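PDB 5KZT: Peptide/nickel transport system substrate-binding protein from Listeria monocytogenes serotype 1/2a, which binds peptide in the crystal and probably delivers it to a membrane transporter for uptake, as other OppA-type substrate-binding proteins do. Local coordinates for residues N290-K303 and L344-G358. Numbering follows the deposited sequence.
Sequences NKNIRKAIALAIDK and LEYDVKEAQKAWKAG
L299 and Y346 give up the most surface where two nearly antiparallel helices, 291-299 and 348-358, pack with axes 7.5 Å apart at an angle of 153°. The forked end of L299 suits a place at the start of the second helix, filling two sites at once: CD2 meets the backbone of L344 and E345 in the turn before it, while CD1 rests against E350 CB in its first turn. Beside it the L299 carbonyl accepts a nearly straight bond from D347 N (3.0 Å, 168°), and the D347 side chain N-caps the helix, OD1 accepting from E350 N. With CG anti to the backbone N (chi1 171°), the Y346 ring reaches across to I301 and D302; its broad face takes D302 CA, 3.5 Å from the centroid, in a CH-pi contact, and the carboxylate stacks almost parallel to it. Small residues suit the close helix pair: A296 CB sits 3.7 Å from W355 CB, A351 CB fits against L299 CB, A354 CB packs on K295 CD, and G358 leaves room for I293 CD1. K303 NZ donates hydrogen bonds to L344 O and P493 O, tying this turn to strand 491-503. Helix 377-393 packs against I297, A300 and I301, and L397 of strand 397-404 touches I297 and W355, so the pair lies against the mixed sheet.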
loop_
_atom_site.group_PDB
_atom_site.type_symbol
_atom_site.label_atom_id
_atom_site.label_comp_id
_atom_site.label_asym_id
_atom_site.label_seq_id
_atom_site.Cartn_x
_atom_site.Cartn_y
_atom_site.Cartn_z
ATOM N N ASN A 290 24.366 -12.414 4.914
ATOM C CA ASN A 290 25.319 -11.934 5.925
ATOM C C ASN A 290 24.857 -10.613 6.530
ATOM O O ASN A 290 24.725 -9.621 5.815
ATOM C CB ASN A 290 26.697 -11.751 5.298
ATOM C CG ASN A 290 27.748 -11.339 6.311
ATOM O OD1 ASN A 290 27.761 -10.200 6.765
ATOM N ND2 ASN A 290 28.622 -12.261 6.674
ATOM N N LYS A 291 24.661 -10.607 7.851
ATOM C CA LYS A 291 24.126 -9.453 8.568
ATOM C C LYS A 291 25.051 -8.266 8.504
ATOM O O LYS A 291 24.590 -7.125 8.418
ATOM C CB LYS A 291 23.918 -9.783 10.040
ATOM C CG LYS A 291 22.989 -8.814 10.766
ATOM C CD LYS A 291 23.457 -8.429 12.151
ATOM C CE LYS A 291 23.646 -9.603 13.087
ATOM N NZ LYS A 291 22.396 -9.937 13.825
ATOM N N ASN A 292 26.362 -8.520 8.607
ATOM C CA ASN A 292 27.308 -7.425 8.516
ATOM C C ASN A 292 27.205 -6.692 7.181
ATOM O O ASN A 292 27.342 -5.471 7.155
ATOM C CB ASN A 292 28.735 -7.895 8.740
ATOM C CG ASN A 292 29.117 -7.886 10.198
ATOM O OD1 ASN A 292 28.801 -6.947 10.929
ATOM N ND2 ASN A 292 29.816 -8.911 10.621
ATOM N N ILE A 293 26.960 -7.432 6.098
ATOM C CA ILE A 293 26.795 -6.833 4.773
ATOM C C ILE A 293 25.507 -5.992 4.700
ATOM O O ILE A 293 25.544 -4.884 4.144
ATOM C CB ILE A 293 26.848 -7.906 3.665
ATOM C CG1 ILE A 293 28.211 -8.636 3.678
ATOM C CG2 ILE A 293 26.540 -7.326 2.289
ATOM C CD1 ILE A 293 29.424 -7.751 3.477
ATOM N N ARG A 294 24.403 -6.496 5.268
ATOM C CA ARG A 294 23.156 -5.706 5.376
ATOM C C ARG A 294 23.399 -4.385 6.127
ATOM O O ARG A 294 22.962 -3.314 5.685
ATOM C CB ARG A 294 22.042 -6.501 6.088
ATOM C CG ARG A 294 21.593 -7.742 5.324
ATOM C CD ARG A 294 20.253 -8.238 5.805
ATOM N NE ARG A 294 20.235 -8.677 7.203
ATOM C CZ ARG A 294 20.612 -9.872 7.657
ATOM N NH1 ARG A 294 21.131 -10.808 6.853
ATOM N NH2 ARG A 294 20.493 -10.132 8.961
ATOM N N LYS A 295 24.102 -4.495 7.259
ATOM C CA LYS A 295 24.422 -3.353 8.125
ATOM C C LYS A 295 25.288 -2.325 7.390
ATOM O O LYS A 295 25.094 -1.128 7.560
ATOM C CB LYS A 295 25.134 -3.828 9.406
ATOM C CG LYS A 295 25.410 -2.717 10.414
ATOM C CD LYS A 295 26.092 -3.222 11.680
ATOM C CE LYS A 295 25.130 -3.940 12.623
ATOM N NZ LYS A 295 24.125 -2.996 13.187
ATOM N N ALA A 296 26.239 -2.813 6.593
ATOM C CA ALA A 296 27.148 -1.938 5.835
ATOM C C ALA A 296 26.371 -1.059 4.860
ATOM O O ALA A 296 26.533 0.168 4.865
ATOM C CB ALA A 296 28.174 -2.757 5.085
ATOM N N ILE A 297 25.521 -1.692 4.046
ATOM C CA ILE A 297 24.672 -0.964 3.090
ATOM C C ILE A 297 23.735 -0.004 3.858
ATOM O O ILE A 297 23.596 1.169 3.489
ATOM C CB ILE A 297 23.827 -1.939 2.220
ATOM C CG1 ILE A 297 24.717 -2.856 1.358
ATOM C CG2 ILE A 297 22.795 -1.203 1.365
ATOM C CD1 ILE A 297 25.603 -2.185 0.361
ATOM N N ALA A 298 23.127 -0.506 4.936
ATOM C CA ALA A 298 22.119 0.250 5.676
ATOM C C ALA A 298 22.654 1.565 6.219
ATOM O O ALA A 298 22.004 2.603 6.076
ATOM C CB ALA A 298 21.557 -0.570 6.830
ATOM N N LEU A 299 23.822 1.495 6.846
ATOM C CA LEU A 299 24.394 2.625 7.554
ATOM C C LEU A 299 25.193 3.561 6.663
ATOM O O LEU A 299 25.643 4.607 7.136
ATOM C CB LEU A 299 25.247 2.138 8.718
ATOM C CG LEU A 299 24.562 1.286 9.783
ATOM C CD1 LEU A 299 25.585 0.959 10.857
ATOM C CD2 LEU A 299 23.356 1.965 10.397
ATOM N N ALA A 300 25.347 3.228 5.381
ATOM C CA ALA A 300 26.204 3.995 4.482
ATOM C C ALA A 300 25.429 4.998 3.624
ATOM O O ALA A 300 26.022 5.596 2.726
ATOM C CB ALA A 300 27.009 3.054 3.595
ATOM N N ILE A 301 24.137 5.201 3.897
ATOM C CA ILE A 301 23.305 6.104 3.094
ATOM C C ILE A 301 22.936 7.350 3.904
ATOM O O ILE A 301 22.221 7.280 4.907
ATOM C CB ILE A 301 22.054 5.403 2.541
ATOM C CG1 ILE A 301 22.473 4.226 1.645
ATOM C CG2 ILE A 301 21.189 6.370 1.730
ATOM C CD1 ILE A 301 21.364 3.249 1.289
ATOM N N ASP A 302 23.432 8.497 3.452
ATOM C CA ASP A 302 23.104 9.777 4.067
ATOM C C ASP A 302 21.630 10.085 3.816
ATOM O O ASP A 302 21.272 10.676 2.788
ATOM C CB ASP A 302 24.005 10.893 3.516
ATOM C CG ASP A 302 23.867 12.197 4.291
ATOM O OD1 ASP A 302 22.887 12.366 5.049
ATOM O OD2 ASP A 302 24.750 13.057 4.154
ATOM N N LYS A 303 20.783 9.702 4.766
ATOM C CA LYS A 303 19.316 9.820 4.594
ATOM C C LYS A 303 18.884 11.287 4.493
ATOM O O LYS A 303 17.974 11.622 3.730
ATOM C CB LYS A 303 18.541 9.169 5.737
ATOM C CG LYS A 303 18.982 7.763 6.108
ATOM C CD LYS A 303 18.032 7.124 7.093
ATOM C CE LYS A 303 18.636 5.852 7.663
ATOM N NZ LYS A 303 17.675 5.108 8.514
ATOM N N LEU A 344 19.252 2.161 13.359
ATOM C CA LEU A 344 20.084 2.162 12.142
ATOM C C LEU A 344 20.275 3.569 11.546
ATOM O O LEU A 344 19.931 3.840 10.384
ATOM C CB LEU A 344 19.502 1.218 11.077
ATOM C CG LEU A 344 19.261 -0.237 11.513
ATOM C CD1 LEU A 344 18.457 -0.967 10.433
ATOM C CD2 LEU A 344 20.548 -0.971 11.823
ATOM N N GLU A 345 20.816 4.450 12.375
ATOM C CA GLU A 345 21.130 5.813 11.970
ATOM C C GLU A 345 22.352 5.857 11.063
ATOM O O GLU A 345 23.321 5.134 11.279
ATOM C CB GLU A 345 21.345 6.701 13.199
ATOM C CG GLU A 345 20.078 6.877 14.026
ATOM C CD GLU A 345 20.274 7.789 15.225
ATOM O OE1 GLU A 345 20.328 9.014 15.043
ATOM O OE2 GLU A 345 20.346 7.278 16.356
ATOM N N TYR A 346 22.296 6.719 10.057
ATOM C CA TYR A 346 23.429 6.974 9.168
ATOM C C TYR A 346 24.742 7.178 9.914
ATOM O O TYR A 346 24.838 8.052 10.777
ATOM C CB TYR A 346 23.138 8.204 8.329
ATOM C CG TYR A 346 24.304 8.727 7.510
ATOM C CD1 TYR A 346 24.875 7.957 6.495
ATOM C CD2 TYR A 346 24.822 10.004 7.739
ATOM C CE1 TYR A 346 25.925 8.441 5.734
ATOM C CE2 TYR A 346 25.864 10.496 6.977
ATOM C CZ TYR A 346 26.411 9.719 5.986
ATOM O OH TYR A 346 27.437 10.226 5.241
ATOM N N ASP A 347 25.741 6.376 9.556
ATOM C CA ASP A 347 27.055 6.378 10.220
ATOM C C ASP A 347 28.076 5.696 9.300
ATOM O O ASP A 347 28.150 4.468 9.260
ATOM C CB ASP A 347 26.951 5.644 11.573
ATOM C CG ASP A 347 28.189 5.800 12.451
ATOM O OD1 ASP A 347 29.340 5.699 11.961
ATOM O OD2 ASP A 347 27.999 6.002 13.671
ATOM N N VAL A 348 28.863 6.483 8.568
ATOM C CA VAL A 348 29.814 5.915 7.607
ATOM C C VAL A 348 30.850 5.011 8.312
ATOM O O VAL A 348 31.150 3.913 7.821
ATOM C CB VAL A 348 30.507 6.993 6.734
ATOM C CG1 VAL A 348 31.541 6.362 5.802
ATOM C CG2 VAL A 348 29.477 7.766 5.904
ATOM N N LYS A 349 31.349 5.446 9.467
ATOM C CA LYS A 349 32.360 4.660 10.191
ATOM C C LYS A 349 31.818 3.308 10.666
ATOM O O LYS A 349 32.460 2.269 10.444
ATOM C CB LYS A 349 32.965 5.442 11.357
ATOM C CG LYS A 349 34.018 6.442 10.895
ATOM C CD LYS A 349 34.758 7.090 12.051
ATOM C CE LYS A 349 35.450 8.366 11.598
ATOM N NZ LYS A 349 36.123 9.055 12.734
ATOM N N GLU A 350 30.641 3.314 11.283
ATOM C CA GLU A 350 30.032 2.048 11.707
ATOM C C GLU A 350 29.674 1.165 10.507
ATOM O O GLU A 350 29.776 -0.045 10.608
ATOM C CB GLU A 350 28.819 2.260 12.621
ATOM C CG GLU A 350 29.182 2.583 14.069
ATOM C CD GLU A 350 29.873 1.437 14.798
ATOM O OE1 GLU A 350 29.514 0.259 14.589
ATOM O OE2 GLU A 350 30.790 1.717 15.590
ATOM N N ALA A 351 29.271 1.781 9.388
ATOM C CA ALA A 351 29.051 1.062 8.115
ATOM C C ALA A 351 30.310 0.361 7.598
ATOM O O ALA A 351 30.261 -0.792 7.170
ATOM C CB ALA A 351 28.533 2.011 7.042
ATOM N N GLN A 352 31.420 1.082 7.631
ATOM C CA GLN A 352 32.710 0.580 7.157
ATOM C C GLN A 352 33.254 -0.537 8.059
ATOM O O GLN A 352 33.845 -1.485 7.561
ATOM C CB GLN A 352 33.723 1.737 7.007
ATOM C CG GLN A 352 33.399 2.617 5.804
ATOM C CD GLN A 352 34.162 3.934 5.749
ATOM O OE1 GLN A 352 34.752 4.386 6.736
ATOM N NE2 GLN A 352 34.146 4.564 4.571
ATOM N N LYS A 353 33.031 -0.420 9.367
ATOM C CA LYS A 353 33.329 -1.497 10.320
ATOM C C LYS A 353 32.571 -2.789 9.945
ATOM O O LYS A 353 33.177 -3.856 9.827
ATOM C CB LYS A 353 32.972 -1.073 11.760
ATOM C CG LYS A 353 33.304 -2.129 12.811
ATOM C CD LYS A 353 32.998 -1.708 14.242
ATOM C CE LYS A 353 33.760 -2.613 15.210
ATOM N NZ LYS A 353 33.130 -2.705 16.557
ATOM N N ALA A 354 31.258 -2.674 9.754
ATOM C CA ALA A 354 30.430 -3.811 9.339
ATOM C C ALA A 354 30.860 -4.355 7.976
ATOM O O ALA A 354 30.900 -5.561 7.773
ATOM C CB ALA A 354 28.953 -3.414 9.301
ATOM N N TRP A 355 31.168 -3.458 7.039
ATOM C CA TRP A 355 31.617 -3.853 5.702
ATOM C C TRP A 355 32.894 -4.709 5.745
ATOM O O TRP A 355 32.926 -5.799 5.164
ATOM C CB TRP A 355 31.824 -2.602 4.850
ATOM C CG TRP A 355 32.299 -2.817 3.456
ATOM C CD1 TRP A 355 33.466 -2.372 2.931
ATOM C CD2 TRP A 355 31.600 -3.462 2.389
ATOM N NE1 TRP A 355 33.556 -2.708 1.608
ATOM C CE2 TRP A 355 32.424 -3.385 1.248
ATOM C CE3 TRP A 355 30.351 -4.090 2.281
ATOM C CZ2 TRP A 355 32.063 -3.936 0.026
ATOM C CZ3 TRP A 355 29.991 -4.639 1.064
ATOM C CH2 TRP A 355 30.846 -4.560 -0.049
ATOM N N LYS A 356 33.925 -4.231 6.438
ATOM C CA LYS A 356 35.193 -4.995 6.542
ATOM C C LYS A 356 34.974 -6.394 7.165
ATOM O O LYS A 356 35.510 -7.394 6.672
ATOM C CB LYS A 356 36.273 -4.204 7.313
ATOM C CG LYS A 356 36.763 -2.944 6.584
ATOM C CD LYS A 356 38.094 -2.387 7.089
ATOM C CE LYS A 356 37.960 -1.346 8.200
ATOM N NZ LYS A 356 37.373 -0.054 7.743
ATOM N N ALA A 357 34.162 -6.453 8.219
ATOM C CA ALA A 357 33.887 -7.712 8.933
ATOM C C ALA A 357 33.077 -8.694 8.089
ATOM O O ALA A 357 33.367 -9.890 8.063
ATOM C CB ALA A 357 33.172 -7.429 10.243
ATOM N N GLY A 358 32.053 -8.183 7.410
ATOM C CA GLY A 358 31.270 -8.977 6.463
ATOM C C GLY A 358 32.106 -9.561 5.335
ATOM O O GLY A 358 31.994 -10.738 5.048
#